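Local atomic coordinates of L-threonine 3-dehydrogenase (Clostridioides difficile, PDB entry 7OL1), a protein that probably oxidises the 3-hydroxyl of L-threonine with NAD+ as an epimerase-like short-chain dehydrogenase. Residues 23-28 / 90-95; 103-108 / 159-164; 227-232 / 296-301; 236-241 / 315-320. One frame throughout, in Å; residues are numbered along the deposited sequence.

Contact 1 of 4, residues 23-28 / 90-95; sequences KKILIT and VDTIIH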
loop_
_atom_site.group_PDB
_atom_site.type_symbol
_atom_site.label_atom_id
_atom_site.label_comp_id
_atom_site.label_asym_id
_atom_site.label_seq_id
_atom_site.Cartn_x
_atom_site.Cartn_y
_atom_site.Cartn_z
ATOM N N LYS A 23 1.208 -29.390 9.005
ATOM C CA LYS A 23 2.106 -30.569 9.208
ATOM C C LYS A 23 3.562 -30.086 9.196
ATOM O O LYS A 23 4.235 -30.240 10.234
ATOM C CB LYS A 23 1.925 -31.629 8.116
ATOM C CG LYS A 23 0.499 -31.890 7.638
ATOM C CD LYS A 23 -0.300 -32.872 8.501
ATOM C CE LYS A 23 -1.202 -33.809 7.711
ATOM N NZ LYS A 23 -2.293 -33.102 6.989
ATOM N N LYS A 24 4.013 -29.514 8.068
ATOM C CA LYS A 24 5.424 -29.111 7.822
ATOM C C LYS A 24 5.496 -27.604 7.540
ATOM O O LYS A 24 4.980 -27.144 6.475
ATOM C CB LYS A 24 6.022 -29.901 6.649
ATOM C CG LYS A 24 5.815 -31.412 6.694
ATOM C CD LYS A 24 6.622 -32.229 5.679
ATOM C CE LYS A 24 8.128 -32.066 5.795
ATOM N NZ LYS A 24 8.645 -32.445 7.122
ATOM N N ILE A 25 6.220 -26.893 8.408
ATOM C CA ILE A 25 6.177 -25.417 8.585
ATOM C C ILE A 25 7.574 -24.818 8.351
ATOM O O ILE A 25 8.524 -25.199 9.082
ATOM C CB ILE A 25 5.672 -25.109 10.015
ATOM C CG1 ILE A 25 4.387 -25.862 10.348
ATOM C CG2 ILE A 25 5.514 -23.620 10.262
ATOM C CD1 ILE A 25 4.190 -26.070 11.842
ATOM N N LEU A 26 7.685 -23.856 7.431
ATOM C CA LEU A 26 8.887 -22.991 7.262
ATOM C C LEU A 26 8.589 -21.649 7.926
ATOM O O LEU A 26 7.653 -21.006 7.517
ATOM C CB LEU A 26 9.180 -22.831 5.762
ATOM C CG LEU A 26 10.149 -21.722 5.347
ATOM C CD1 LEU A 26 11.538 -21.931 5.917
ATOM C CD2 LEU A 26 10.236 -21.606 3.829
ATOM N N ILE A 27 9.392 -21.249 8.898
ATOM C CA ILE A 27 9.391 -19.890 9.499
ATOM C C ILE A 27 10.560 -19.071 8.946
ATOM O O ILE A 27 11.701 -19.390 9.311
ATOM C CB ILE A 27 9.507 -19.993 11.029
ATOM C CG1 ILE A 27 8.490 -20.977 11.612
ATOM C CG2 ILE A 27 9.390 -18.608 11.646
ATOM C CD1 ILE A 27 8.759 -21.301 13.056
ATOM N N THR A 28 10.288 -18.017 8.170
ATOM C CA THR A 28 11.275 -16.943 7.868
ATOM C C THR A 28 11.300 -15.964 9.048
ATOM O O THR A 28 10.314 -15.892 9.771
ATOM C CB THR A 28 10.976 -16.273 6.526
ATOM O OG1 THR A 28 9.986 -15.302 6.829
ATOM C CG2 THR A 28 10.493 -17.225 5.445
ATOM N N VAL A 90 7.084 -28.174 2.449
ATOM C CA VAL A 90 6.302 -27.455 3.496
ATOM C C VAL A 90 4.885 -27.203 2.967
ATOM O O VAL A 90 4.703 -27.178 1.758
ATOM C CB VAL A 90 7.001 -26.158 3.923
ATOM C CG1 VAL A 90 8.282 -26.454 4.680
ATOM C CG2 VAL A 90 7.266 -25.251 2.737
ATOM N N ASP A 91 3.904 -27.132 3.861
ATOM C CA ASP A 91 2.481 -26.838 3.525
ATOM C C ASP A 91 2.128 -25.460 4.101
ATOM O O ASP A 91 1.166 -24.869 3.625
ATOM C CB ASP A 91 1.552 -27.951 4.025
ATOM C CG ASP A 91 1.717 -28.295 5.502
ATOM O OD1 ASP A 91 1.084 -27.590 6.319
ATOM O OD2 ASP A 91 2.487 -29.265 5.831
ATOM N N THR A 92 2.942 -24.953 5.031
ATOM C CA THR A 92 2.793 -23.647 5.715
ATOM C C THR A 92 4.101 -22.852 5.675
ATOM O O THR A 92 5.138 -23.404 6.051
ATOM C CB THR A 92 2.407 -23.895 7.171
ATOM O OG1 THR A 92 1.308 -24.795 7.062
ATOM C CG2 THR A 92 2.060 -22.636 7.930
ATOM N N ILE A 93 4.032 -21.575 5.303
ATOM C CA ILE A 93 5.143 -20.593 5.452
ATOM C C ILE A 93 4.655 -19.494 6.401
ATOM O O ILE A 93 3.671 -18.852 6.092
ATOM C CB ILE A 93 5.556 -20.053 4.068
ATOM C CG1 ILE A 93 5.841 -21.188 3.078
ATOM C CG2 ILE A 93 6.742 -19.103 4.168
ATOM C CD1 ILE A 93 6.380 -20.730 1.743
ATOM N N ILE A 94 5.282 -19.347 7.551
ATOM C CA ILE A 94 5.059 -18.203 8.459
ATOM C C ILE A 94 6.182 -17.202 8.173
ATOM O O ILE A 94 7.280 -17.296 8.779
ATOM C CB ILE A 94 4.989 -18.678 9.920
ATOM C CG1 ILE A 94 3.872 -19.708 10.104
ATOM C CG2 ILE A 94 4.826 -17.497 10.867
ATOM C CD1 ILE A 94 3.930 -20.428 11.416
ATOM N N HIS A 95 5.883 -16.266 7.279
ATOM C CA HIS A 95 6.786 -15.203 6.796
ATOM C C HIS A 95 6.933 -14.079 7.818
ATOM O O HIS A 95 6.396 -13.008 7.541
ATOM C CB HIS A 95 6.281 -14.673 5.449
ATOM C CG HIS A 95 7.295 -13.821 4.778
ATOM N ND1 HIS A 95 8.585 -14.267 4.573
ATOM C CD2 HIS A 95 7.230 -12.560 4.290
ATOM C CE1 HIS A 95 9.270 -13.302 3.987
ATOM N NE2 HIS A 95 8.462 -12.240 3.788
#
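Strands 25-28 and 92-95 run side by side in parallel, their axes 4.7 Å apart and 14° from perfect alignment, joined by a regular ladder in which Leu-26 N donates to Thr-92 O at 2.9 Å and Leu-26 O accepts from Ile-94 N. Side chains alternate between the two faces of this pair. Ile-25, Ile-27, Thr-92 and Ile-94 share one face, where the three isoleucines pack on helix 33-46 and the CG2 branch of Ile-25 meets the terminal CD1 of Ile-94 at 3.7 Å. On the other, Leu-26 sets its CB against Val-90 CG1 at 3.9 Å, beneath helix 78-87.

The entry to the ladder is held by a carboxylate. Asp-91 carries its CG between its own backbone N and carbonyl carbon (chi1 53°), a turn that brings both oxygens across to the backbone of Lys-23 and Lys-24. Asp-91 OD2 accepts from Lys-24 N at 2.7 Å. Asp-91 OD1 accepts from Lys-23 N at 3.2 Å, and both oxygens are met on the syn side. The hydroxyl of Thr-92 also donates to OD1, from above the carboxylate plane. At the far end His-95 ND1 makes a weak bond to Thr-28 OG1, which Ala-97 N also engages.

This is the pairing of first and fourth strands in a Rossmann fold. Two backbone N-H groups and one hydroxyl converge on a partly exposed carboxylate, which probably favours its charged form.

Contact 2 of 4, residues 103-108 / 159-164; sequences VAESKP and PNTMYG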
loop_
_atom_site.group_PDB
_atom_site.type_symbol
_atom_site.label_atom_id
_atom_site.label_comp_id
_atom_site.label_asym_id
_atom_site.label_seq_id
_atom_site.Cartn_x
_atom_site.Cartn_y
_atom_site.Cartn_z
ATOM N N VAL A 103 14.564 0.357 13.187
ATOM C CA VAL A 103 15.610 0.045 12.179
ATOM C C VAL A 103 15.093 0.554 10.835
ATOM O O VAL A 103 15.858 1.186 10.081
ATOM C CB VAL A 103 15.920 -1.467 12.162
ATOM C CG1 VAL A 103 17.011 -1.825 11.162
ATOM C CG2 VAL A 103 16.280 -1.985 13.549
ATOM N N ALA A 104 13.818 0.308 10.550
ATOM C CA ALA A 104 13.195 0.722 9.274
ATOM C C ALA A 104 13.332 2.241 9.081
ATOM O O ALA A 104 13.546 2.627 7.922
ATOM C CB ALA A 104 11.759 0.248 9.198
ATOM N N GLU A 105 13.239 3.071 10.139
ATOM C CA GLU A 105 13.232 4.559 9.978
ATOM C C GLU A 105 14.628 5.009 9.533
ATOM O O GLU A 105 14.688 5.892 8.650
ATOM C CB GLU A 105 12.708 5.313 11.216
ATOM C CG GLU A 105 11.358 6.041 11.012
ATOM C CD GLU A 105 10.531 5.765 9.747
ATOM O OE1 GLU A 105 10.404 6.705 8.912
ATOM O OE2 GLU A 105 10.003 4.601 9.584
ATOM N N SER A 106 15.679 4.360 10.051
ATOM C CA SER A 106 17.118 4.649 9.778
ATOM C C SER A 106 17.534 4.103 8.416
ATOM O O SER A 106 18.387 4.741 7.790
ATOM C CB SER A 106 18.014 4.079 10.855
ATOM O OG SER A 106 17.335 3.063 11.584
ATOM N N LYS A 107 16.949 2.970 8.005
ATOM C CA LYS A 107 17.364 2.171 6.824
ATOM C C LYS A 107 16.180 1.976 5.884
ATOM O O LYS A 107 15.946 0.875 5.413
ATOM C CB LYS A 107 17.916 0.829 7.309
ATOM C CG LYS A 107 19.300 0.905 7.935
ATOM C CD LYS A 107 19.798 -0.424 8.433
ATOM C CE LYS A 107 21.306 -0.513 8.410
ATOM N NZ LYS A 107 21.783 -1.502 9.401
ATOM N N PRO A 108 15.432 3.045 5.535
ATOM C CA PRO A 108 14.135 2.897 4.878
ATOM C C PRO A 108 14.138 2.108 3.556
ATOM O O PRO A 108 13.215 1.360 3.330
ATOM C CB PRO A 108 13.671 4.353 4.651
ATOM C CG PRO A 108 14.911 5.194 4.770
ATOM C CD PRO A 108 15.786 4.455 5.755
ATOM N N PRO A 159 -0.267 5.560 7.103
ATOM C CA PRO A 159 0.818 5.778 8.060
ATOM C C PRO A 159 1.951 6.574 7.399
ATOM O O PRO A 159 2.029 6.608 6.200
ATOM C CB PRO A 159 1.195 4.343 8.433
ATOM C CG PRO A 159 1.024 3.614 7.128
ATOM C CD PRO A 159 -0.195 4.232 6.474
ATOM N N ASN A 160 2.770 7.222 8.219
ATOM C CA ASN A 160 3.841 8.176 7.814
ATOM C C ASN A 160 5.224 7.575 8.135
ATOM O O ASN A 160 6.229 8.297 7.973
ATOM C CB ASN A 160 3.660 9.517 8.543
ATOM C CG ASN A 160 3.727 9.387 10.061
ATOM O OD1 ASN A 160 3.413 8.349 10.650
ATOM N ND2 ASN A 160 4.136 10.444 10.733
ATOM N N THR A 161 5.277 6.338 8.649
ATOM C CA THR A 161 6.511 5.523 8.852
ATOM C C THR A 161 6.701 4.565 7.663
ATOM O O THR A 161 5.662 4.121 7.072
ATOM C CB THR A 161 6.437 4.702 10.143
ATOM O OG1 THR A 161 5.441 3.688 9.999
ATOM C CG2 THR A 161 6.114 5.537 11.361
ATOM N N MET A 162 7.957 4.244 7.310
ATOM C CA MET A 162 8.251 3.312 6.184
ATOM C C MET A 162 7.780 1.923 6.605
ATOM O O MET A 162 7.183 1.239 5.760
ATOM C CB MET A 162 9.738 3.279 5.812
ATOM C CG MET A 162 10.132 2.179 4.824
ATOM S SD MET A 162 9.398 2.327 3.181
ATOM C CE MET A 162 10.297 3.728 2.523
ATOM N N TYR A 163 7.987 1.537 7.870
ATOM C CA TYR A 163 7.502 0.220 8.357
ATOM C C TYR A 163 5.997 0.123 8.076
ATOM O O TYR A 163 5.549 -0.839 7.390
ATOM C CB TYR A 163 7.816 -0.013 9.832
ATOM C CG TYR A 163 7.274 -1.314 10.359
ATOM C CD1 TYR A 163 7.366 -2.469 9.618
ATOM C CD2 TYR A 163 6.656 -1.399 11.595
ATOM C CE1 TYR A 163 6.854 -3.667 10.079
ATOM C CE2 TYR A 163 6.158 -2.595 12.083
ATOM C CZ TYR A 163 6.256 -3.729 11.314
ATOM O OH TYR A 163 5.790 -4.919 11.738
ATOM N N GLY A 164 5.234 1.122 8.534
ATOM C CA GLY A 164 3.774 1.165 8.318
ATOM C C GLY A 164 3.419 1.054 6.850
ATOM O O GLY A 164 2.552 0.252 6.464
#
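Met-162 can be followed outward from its backbone as it settles against residues 104-108. Its CB lies 4.0 Å from Glu-105 OE2. With CG anti to the backbone N (chi1 171°), the chain passes next to the carbonyl of Pro-108, CG standing 3.5 Å from Pro-108 O. The bends at the following two torsions keep SD alongside that same oxygen, at 3.9 Å. The methyl CE then ends against the proline ring, 4.0 Å from Pro-108 CB. Nearby, Ala-104 and Tyr-163 meet through their CB atoms, while the tyrosine ring leads away.

The polar link comes from Glu-105, whose OE2 accepts the backbone N-H of Met-162 at 3.1 Å through its syn lone pair. Thr-161, the N-cap of helix 162-181, takes the N-H of Gly-164 on its OG1 at 3.0 Å. Two N-H groups of the first turn are thereby satisfied, and a carboxylate beside a helix start should be favoured by the helix dipole. The other oxygen of Glu-105 bonds to Tyr-176 OH of the second subunit, and that tyrosine also packs on Pro-108 and Met-162.

The capped helix start thus lies beside the subunit interface. The Tyr-X-X-X-Lys signature of the short-chain dehydrogenases begins at Tyr-163, and in relatives its tyrosine is the catalytic one.

Contact 3 of 4, residues 227-232 / 296-301; sequences EGTKMD and IADSWP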
loop_
_atom_site.group_PDB
_atom_site.type_symbol
_atom_site.label_atom_id
_atom_site.label_comp_id
_atom_site.label_asym_id
_atom_site.label_seq_id
_atom_site.Cartn_x
_atom_site.Cartn_y
_atom_site.Cartn_z
ATOM N N GLU A 227 2.918 9.759 31.011
ATOM C CA GLU A 227 1.874 9.100 31.845
ATOM C C GLU A 227 0.525 9.324 31.162
ATOM O O GLU A 227 0.428 10.287 30.374
ATOM C CB GLU A 227 1.950 9.580 33.302
ATOM C CG GLU A 227 1.096 10.784 33.665
ATOM C CD GLU A 227 1.330 11.254 35.096
ATOM O OE1 GLU A 227 1.237 10.416 36.014
ATOM O OE2 GLU A 227 1.635 12.445 35.292
ATOM N N GLY A 228 -0.436 8.419 31.374
ATOM C CA GLY A 228 -1.755 8.464 30.706
ATOM C C GLY A 228 -1.746 8.172 29.193
ATOM O O GLY A 228 -2.856 8.168 28.603
ATOM N N THR A 229 -0.592 7.908 28.557
ATOM C CA THR A 229 -0.517 7.479 27.130
ATOM C C THR A 229 -0.966 6.013 27.008
ATOM O O THR A 229 -0.290 5.136 27.558
ATOM C CB THR A 229 0.876 7.705 26.532
ATOM O OG1 THR A 229 1.202 9.093 26.628
ATOM C CG2 THR A 229 0.943 7.281 25.082
ATOM N N LYS A 230 -2.076 5.756 26.310
ATOM C CA LYS A 230 -2.699 4.410 26.223
ATOM C C LYS A 230 -2.323 3.774 24.878
ATOM O O LYS A 230 -2.213 4.529 23.860
ATOM C CB LYS A 230 -4.212 4.510 26.459
ATOM C CG LYS A 230 -4.638 4.365 27.921
ATOM C CD LYS A 230 -6.145 4.409 28.158
ATOM C CE LYS A 230 -6.635 3.376 29.158
ATOM N NZ LYS A 230 -7.686 2.523 28.553
ATOM N N MET A 231 -2.111 2.446 24.886
ATOM C CA MET A 231 -1.631 1.636 23.727
ATOM C C MET A 231 -2.198 0.213 23.795
ATOM O O MET A 231 -2.362 -0.311 24.904
ATOM C CB MET A 231 -0.101 1.553 23.730
ATOM C CG MET A 231 0.546 2.498 22.732
ATOM S SD MET A 231 2.341 2.671 22.923
ATOM C CE MET A 231 2.483 2.821 24.703
ATOM N N ASP A 232 -2.443 -0.442 22.662
ATOM C CA ASP A 232 -2.729 -1.896 22.742
ATOM C C ASP A 232 -1.435 -2.651 23.061
ATOM O O ASP A 232 -0.351 -2.255 22.550
ATOM C CB ASP A 232 -3.313 -2.482 21.472
ATOM C CG ASP A 232 -4.698 -1.977 21.176
ATOM O OD1 ASP A 232 -4.788 -0.848 20.612
ATOM O OD2 ASP A 232 -5.655 -2.725 21.485
ATOM N N ILE A 296 5.366 8.599 17.964
ATOM C CA ILE A 296 4.896 7.361 17.264
ATOM C C ILE A 296 3.749 6.733 18.080
ATOM O O ILE A 296 2.798 6.232 17.457
ATOM C CB ILE A 296 6.025 6.337 16.962
ATOM C CG1 ILE A 296 7.367 6.983 16.611
ATOM C CG2 ILE A 296 5.598 5.380 15.851
ATOM C CD1 ILE A 296 8.370 6.019 16.000
ATOM N N ALA A 297 3.814 6.754 19.414
ATOM C CA ALA A 297 2.744 6.225 20.295
ATOM C C ALA A 297 1.479 7.063 20.089
ATOM O O ALA A 297 0.361 6.489 20.114
ATOM C CB ALA A 297 3.175 6.235 21.740
ATOM N N ASP A 298 1.668 8.369 19.875
ATOM C CA ASP A 298 0.579 9.329 19.573
ATOM C C ASP A 298 0.067 9.072 18.139
ATOM O O ASP A 298 -1.138 9.247 17.960
ATOM C CB ASP A 298 1.006 10.772 19.897
ATOM C CG ASP A 298 1.108 11.141 21.387
ATOM O OD1 ASP A 298 0.566 10.374 22.255
ATOM O OD2 ASP A 298 1.728 12.220 21.689
ATOM N N SER A 299 0.893 8.637 17.163
ATOM C CA SER A 299 0.438 8.197 15.800
ATOM C C SER A 299 -0.693 7.179 15.954
ATOM O O SER A 299 -1.660 7.169 15.149
ATOM C CB SER A 299 1.518 7.518 14.956
ATOM O OG SER A 299 2.643 8.336 14.729
ATOM N N TRP A 300 -0.519 6.310 16.945
ATOM C CA TRP A 300 -1.151 4.977 17.008
ATOM C C TRP A 300 -2.432 5.037 17.817
ATOM O O TRP A 300 -2.446 5.576 18.918
ATOM C CB TRP A 300 -0.211 3.967 17.662
ATOM C CG TRP A 300 0.987 3.538 16.878
ATOM C CD1 TRP A 300 1.254 3.665 15.543
ATOM C CD2 TRP A 300 2.082 2.811 17.442
ATOM N NE1 TRP A 300 2.467 3.096 15.247
ATOM C CE2 TRP A 300 2.987 2.550 16.393
ATOM C CE3 TRP A 300 2.373 2.379 18.738
ATOM C CZ2 TRP A 300 4.181 1.872 16.613
ATOM C CZ3 TRP A 300 3.554 1.716 18.954
ATOM C CH2 TRP A 300 4.439 1.465 17.903
ATOM N N PRO A 301 -3.489 4.354 17.349
ATOM C CA PRO A 301 -4.642 4.068 18.190
ATOM C C PRO A 301 -4.323 3.709 19.654
ATOM O O PRO A 301 -3.232 3.211 19.969
ATOM C CB PRO A 301 -5.278 2.858 17.500
ATOM C CG PRO A 301 -4.877 2.970 16.041
ATOM C CD PRO A 301 -3.597 3.775 16.007
HETATM O O HOH W 1 -1.746 5.666 21.579
#
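Met-231 approaches the indole of Trp-300 at its edge, near the ring plane: the sulfur is 4.2 Å from CE3 and 5.4 Å from the centroid of the six-membered ring, 79° off the ring normal. One face of the same indole carries Ile-296 O, 3.3 Å above the plane and displaced toward the rim. Outside the two segments, Ile-139, Thr-204 and Thr-205 also touch the tryptophan, which is buried.

The methionine reaches this edge by an extended path to its sulfur (chi2 169°), after which a bend carries CE away from the indole. Met-231 SD also lies 3.8 Å from Ala-297 CB. That methyl group is shared, since Thr-229, two residues earlier than the methionine, brings its CG2 to 4.2 Å from Ala-297 CB. The hydroxyl branch of Thr-229 is engaged by Ala-226 O and by Gln-294 NE2, which also bonds to Asp-298 OD1 and so ties loop and helix together along the flank of the apolar patch.

No direct hydrogen bond joins 227-232 to 296-301. A water spans the gap instead, donating to Lys-230 O at 2.6 Å and to Ala-297 O at 2.7 Å, although other acceptors nearby compete for its protons. Asp-232 belongs to another network, its OD2 bonding to Thr-263 OG1 and Leu-304 N.

Apolar contact and water together dock the last turn of helix 291-299 on the loop between strands 220-223 and 232-235. The docking includes a Met-aromatic contact of the edge type.

Contact 4 of 4, residues 236-241 / 315-320; sequences MPDALQ and FKFSYD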
loop_
_atom_site.group_PDB
_atom_site.type_symbol
_atom_site.label_atom_id
_atom_site.label_comp_id
_atom_site.label_asym_id
_atom_site.label_seq_id
_atom_site.Cartn_x
_atom_site.Cartn_y
_atom_site.Cartn_z
ATOM N N MET A 236 3.163 -12.376 25.051
ATOM C CA MET A 236 3.656 -13.184 23.912
ATOM C C MET A 236 2.852 -14.480 23.757
ATOM O O MET A 236 2.453 -14.801 22.639
ATOM C CB MET A 236 5.146 -13.475 24.029
ATOM C CG MET A 236 5.658 -14.236 22.830
ATOM S SD MET A 236 5.377 -13.393 21.244
ATOM C CE MET A 236 6.518 -12.023 21.405
ATOM N N PRO A 237 2.554 -15.262 24.824
ATOM C CA PRO A 237 1.823 -16.518 24.660
ATOM C C PRO A 237 0.468 -16.335 23.972
ATOM O O PRO A 237 0.154 -17.186 23.141
ATOM C CB PRO A 237 1.624 -17.107 26.065
ATOM C CG PRO A 237 2.151 -16.041 27.014
ATOM C CD PRO A 237 2.993 -15.067 26.211
ATOM N N ASP A 238 -0.273 -15.264 24.306
ATOM C CA ASP A 238 -1.559 -14.907 23.633
ATOM C C ASP A 238 -1.326 -14.760 22.110
ATOM O O ASP A 238 -2.038 -15.441 21.311
ATOM C CB ASP A 238 -2.153 -13.625 24.225
ATOM C CG ASP A 238 -2.766 -13.761 25.614
ATOM O OD1 ASP A 238 -3.320 -14.880 25.865
ATOM O OD2 ASP A 238 -2.698 -12.724 26.428
ATOM N N ALA A 239 -0.341 -13.932 21.723
ATOM C CA ALA A 239 0.020 -13.619 20.321
ATOM C C ALA A 239 0.400 -14.905 19.576
ATOM O O ALA A 239 -0.104 -15.123 18.410
ATOM C CB ALA A 239 1.136 -12.606 20.290
ATOM N N LEU A 240 1.247 -15.735 20.190
ATOM C CA LEU A 240 1.716 -16.964 19.511
ATOM C C LEU A 240 0.478 -17.816 19.229
ATOM O O LEU A 240 0.326 -18.244 18.061
ATOM C CB LEU A 240 2.780 -17.690 20.339
ATOM C CG LEU A 240 4.067 -16.900 20.611
ATOM C CD1 LEU A 240 5.055 -17.721 21.427
ATOM C CD2 LEU A 240 4.727 -16.451 19.329
ATOM N N GLN A 241 -0.453 -17.931 20.184
ATOM C CA GLN A 241 -1.684 -18.743 19.944
ATOM C C GLN A 241 -2.542 -18.166 18.804
ATOM O O GLN A 241 -3.020 -19.015 17.992
ATOM C CB GLN A 241 -2.568 -18.926 21.170
ATOM C CG GLN A 241 -3.442 -20.165 21.020
ATOM C CD GLN A 241 -2.630 -21.413 21.257
ATOM O OE1 GLN A 241 -1.964 -21.530 22.282
ATOM N NE2 GLN A 241 -2.683 -22.353 20.324
ATOM N N PHE A 315 -10.910 -15.639 17.792
ATOM C CA PHE A 315 -9.778 -15.045 18.545
ATOM C C PHE A 315 -10.124 -15.111 20.039
ATOM O O PHE A 315 -11.186 -14.649 20.463
ATOM C CB PHE A 315 -9.469 -13.636 18.043
ATOM C CG PHE A 315 -8.550 -12.850 18.941
ATOM C CD1 PHE A 315 -7.235 -13.238 19.125
ATOM C CD2 PHE A 315 -8.992 -11.702 19.573
ATOM C CE1 PHE A 315 -6.378 -12.486 19.921
ATOM C CE2 PHE A 315 -8.143 -10.951 20.377
ATOM C CZ PHE A 315 -6.830 -11.338 20.542
ATOM N N LYS A 316 -9.239 -15.721 20.810
ATOM C CA LYS A 316 -9.361 -15.926 22.269
ATOM C C LYS A 316 -8.136 -15.239 22.864
ATOM O O LYS A 316 -7.402 -14.648 22.099
ATOM C CB LYS A 316 -9.537 -17.436 22.458
ATOM C CG LYS A 316 -9.548 -18.036 23.870
ATOM C CD LYS A 316 -9.748 -19.560 23.830
ATOM C CE LYS A 316 -10.319 -20.023 22.493
ATOM N NZ LYS A 316 -10.676 -21.460 22.458
ATOM N N PHE A 317 -7.993 -15.220 24.181
ATOM C CA PHE A 317 -6.779 -14.741 24.887
ATOM C C PHE A 317 -6.967 -14.920 26.400
ATOM O O PHE A 317 -8.119 -14.936 26.838
ATOM C CB PHE A 317 -6.481 -13.302 24.484
ATOM C CG PHE A 317 -7.322 -12.263 25.157
ATOM C CD1 PHE A 317 -6.941 -11.746 26.386
ATOM C CD2 PHE A 317 -8.462 -11.768 24.541
ATOM C CE1 PHE A 317 -7.679 -10.732 26.981
ATOM C CE2 PHE A 317 -9.195 -10.754 25.136
ATOM C CZ PHE A 317 -8.794 -10.230 26.346
ATOM N N SER A 318 -5.863 -15.040 27.147
ATOM C CA SER A 318 -5.809 -15.580 28.533
ATOM C C SER A 318 -5.294 -14.544 29.534
ATOM O O SER A 318 -5.722 -14.626 30.692
ATOM C CB SER A 318 -4.988 -16.846 28.593
ATOM O OG SER A 318 -5.613 -17.880 27.830
ATOM N N TYR A 319 -4.429 -13.616 29.126
ATOM C CA TYR A 319 -3.706 -12.707 30.049
ATOM C C TYR A 319 -4.292 -11.298 29.954
ATOM O O TYR A 319 -4.280 -10.729 28.866
ATOM C CB TYR A 319 -2.198 -12.747 29.777
ATOM C CG TYR A 319 -1.594 -14.109 30.015
ATOM C CD1 TYR A 319 -1.919 -15.174 29.188
ATOM C CD2 TYR A 319 -0.713 -14.344 31.060
ATOM C CE1 TYR A 319 -1.382 -16.436 29.386
ATOM C CE2 TYR A 319 -0.151 -15.598 31.264
ATOM C CZ TYR A 319 -0.501 -16.652 30.432
ATOM O OH TYR A 319 -0.019 -17.911 30.627
ATOM N N ASP A 320 -4.840 -10.811 31.071
ATOM C CA ASP A 320 -5.127 -9.381 31.370
ATOM C C ASP A 320 -3.873 -8.786 32.023
ATOM O O ASP A 320 -2.930 -9.569 32.294
ATOM C CB ASP A 320 -6.340 -9.235 32.296
ATOM C CG ASP A 320 -6.255 -10.112 33.539
ATOM O OD1 ASP A 320 -6.552 -11.325 33.418
ATOM O OD2 ASP A 320 -5.861 -9.590 34.608
#
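Asp-238 carries the close part of this contact, projecting from the first turn of helix 236-248 into the backbone of residues 317-319. Its CG lies anti to the carbonyl carbon (chi1 -73°), which directs the carboxylate back past the start of the helix and onto the loop. Asp-238 OD1 accepts the N-H of Ser-318 at 2.9 Å, the donor standing 36° out of the carboxylate plane. Asp-238 OD2 receives a second, weak bond from Tyr-319 N at 3.3 Å. Each oxygen thus holds one of two successive peptide N-H groups, which probably limits the rotation of the carboxylate.

Carbon atoms close in around the acid. Phe-317 CB lies 3.8 Å from Asp-238 OD1, and CB of Tyr-319 is 3.4 Å from Asp-238 OD2. The phenol ring is turned 68° from the carboxylate plane and presents its edge to Asp-238 OD1, through Tyr-319 CD1 at 3.6 Å.

Toward the outside the fit is looser. Pro-237 CG approaches Tyr-319 CE1 only at 4.3 Å, and the phenol finds further partners in Lys-323, by a cation-pi interaction, and in the ring of Tyr-235. The ring of Phe-317 leads away from the helix, and this residue and Ser-318 are exposed. Beyond them Asp-320 serves as N-cap of helix 321-334.

A buried carboxylate answered by two backbone N-H groups and near a helix start would probably remain ionised, joining helix 236-248 to the loop before helix 321-334 through main-chain atoms, with no salt bridge to Asp-238 across the two segments.

Along the chain contact 1 closes before contact 2 opens, and strand 92-95 of the first leads to helix 101-106 of the second, with centres 27 Å apart. Contact 2 also touches contact 3, Asn-160 OD1 lying 4.2 Å from Ser-299 OG, so the stretch before helix 162-181 borders the end of helix 291-299. Contacts 3 and 4 alternate in sequence: 227-232 and 236-241 almost adjoin, and each is met by a later C-terminal segment, their centres 21 Å apart. Contact 1 belongs to the presumed NAD-binding sheet, and contact 2 carries the signature tyrosine at the probable active site, while contacts 3 and 4 fasten C-terminal segments to this framework.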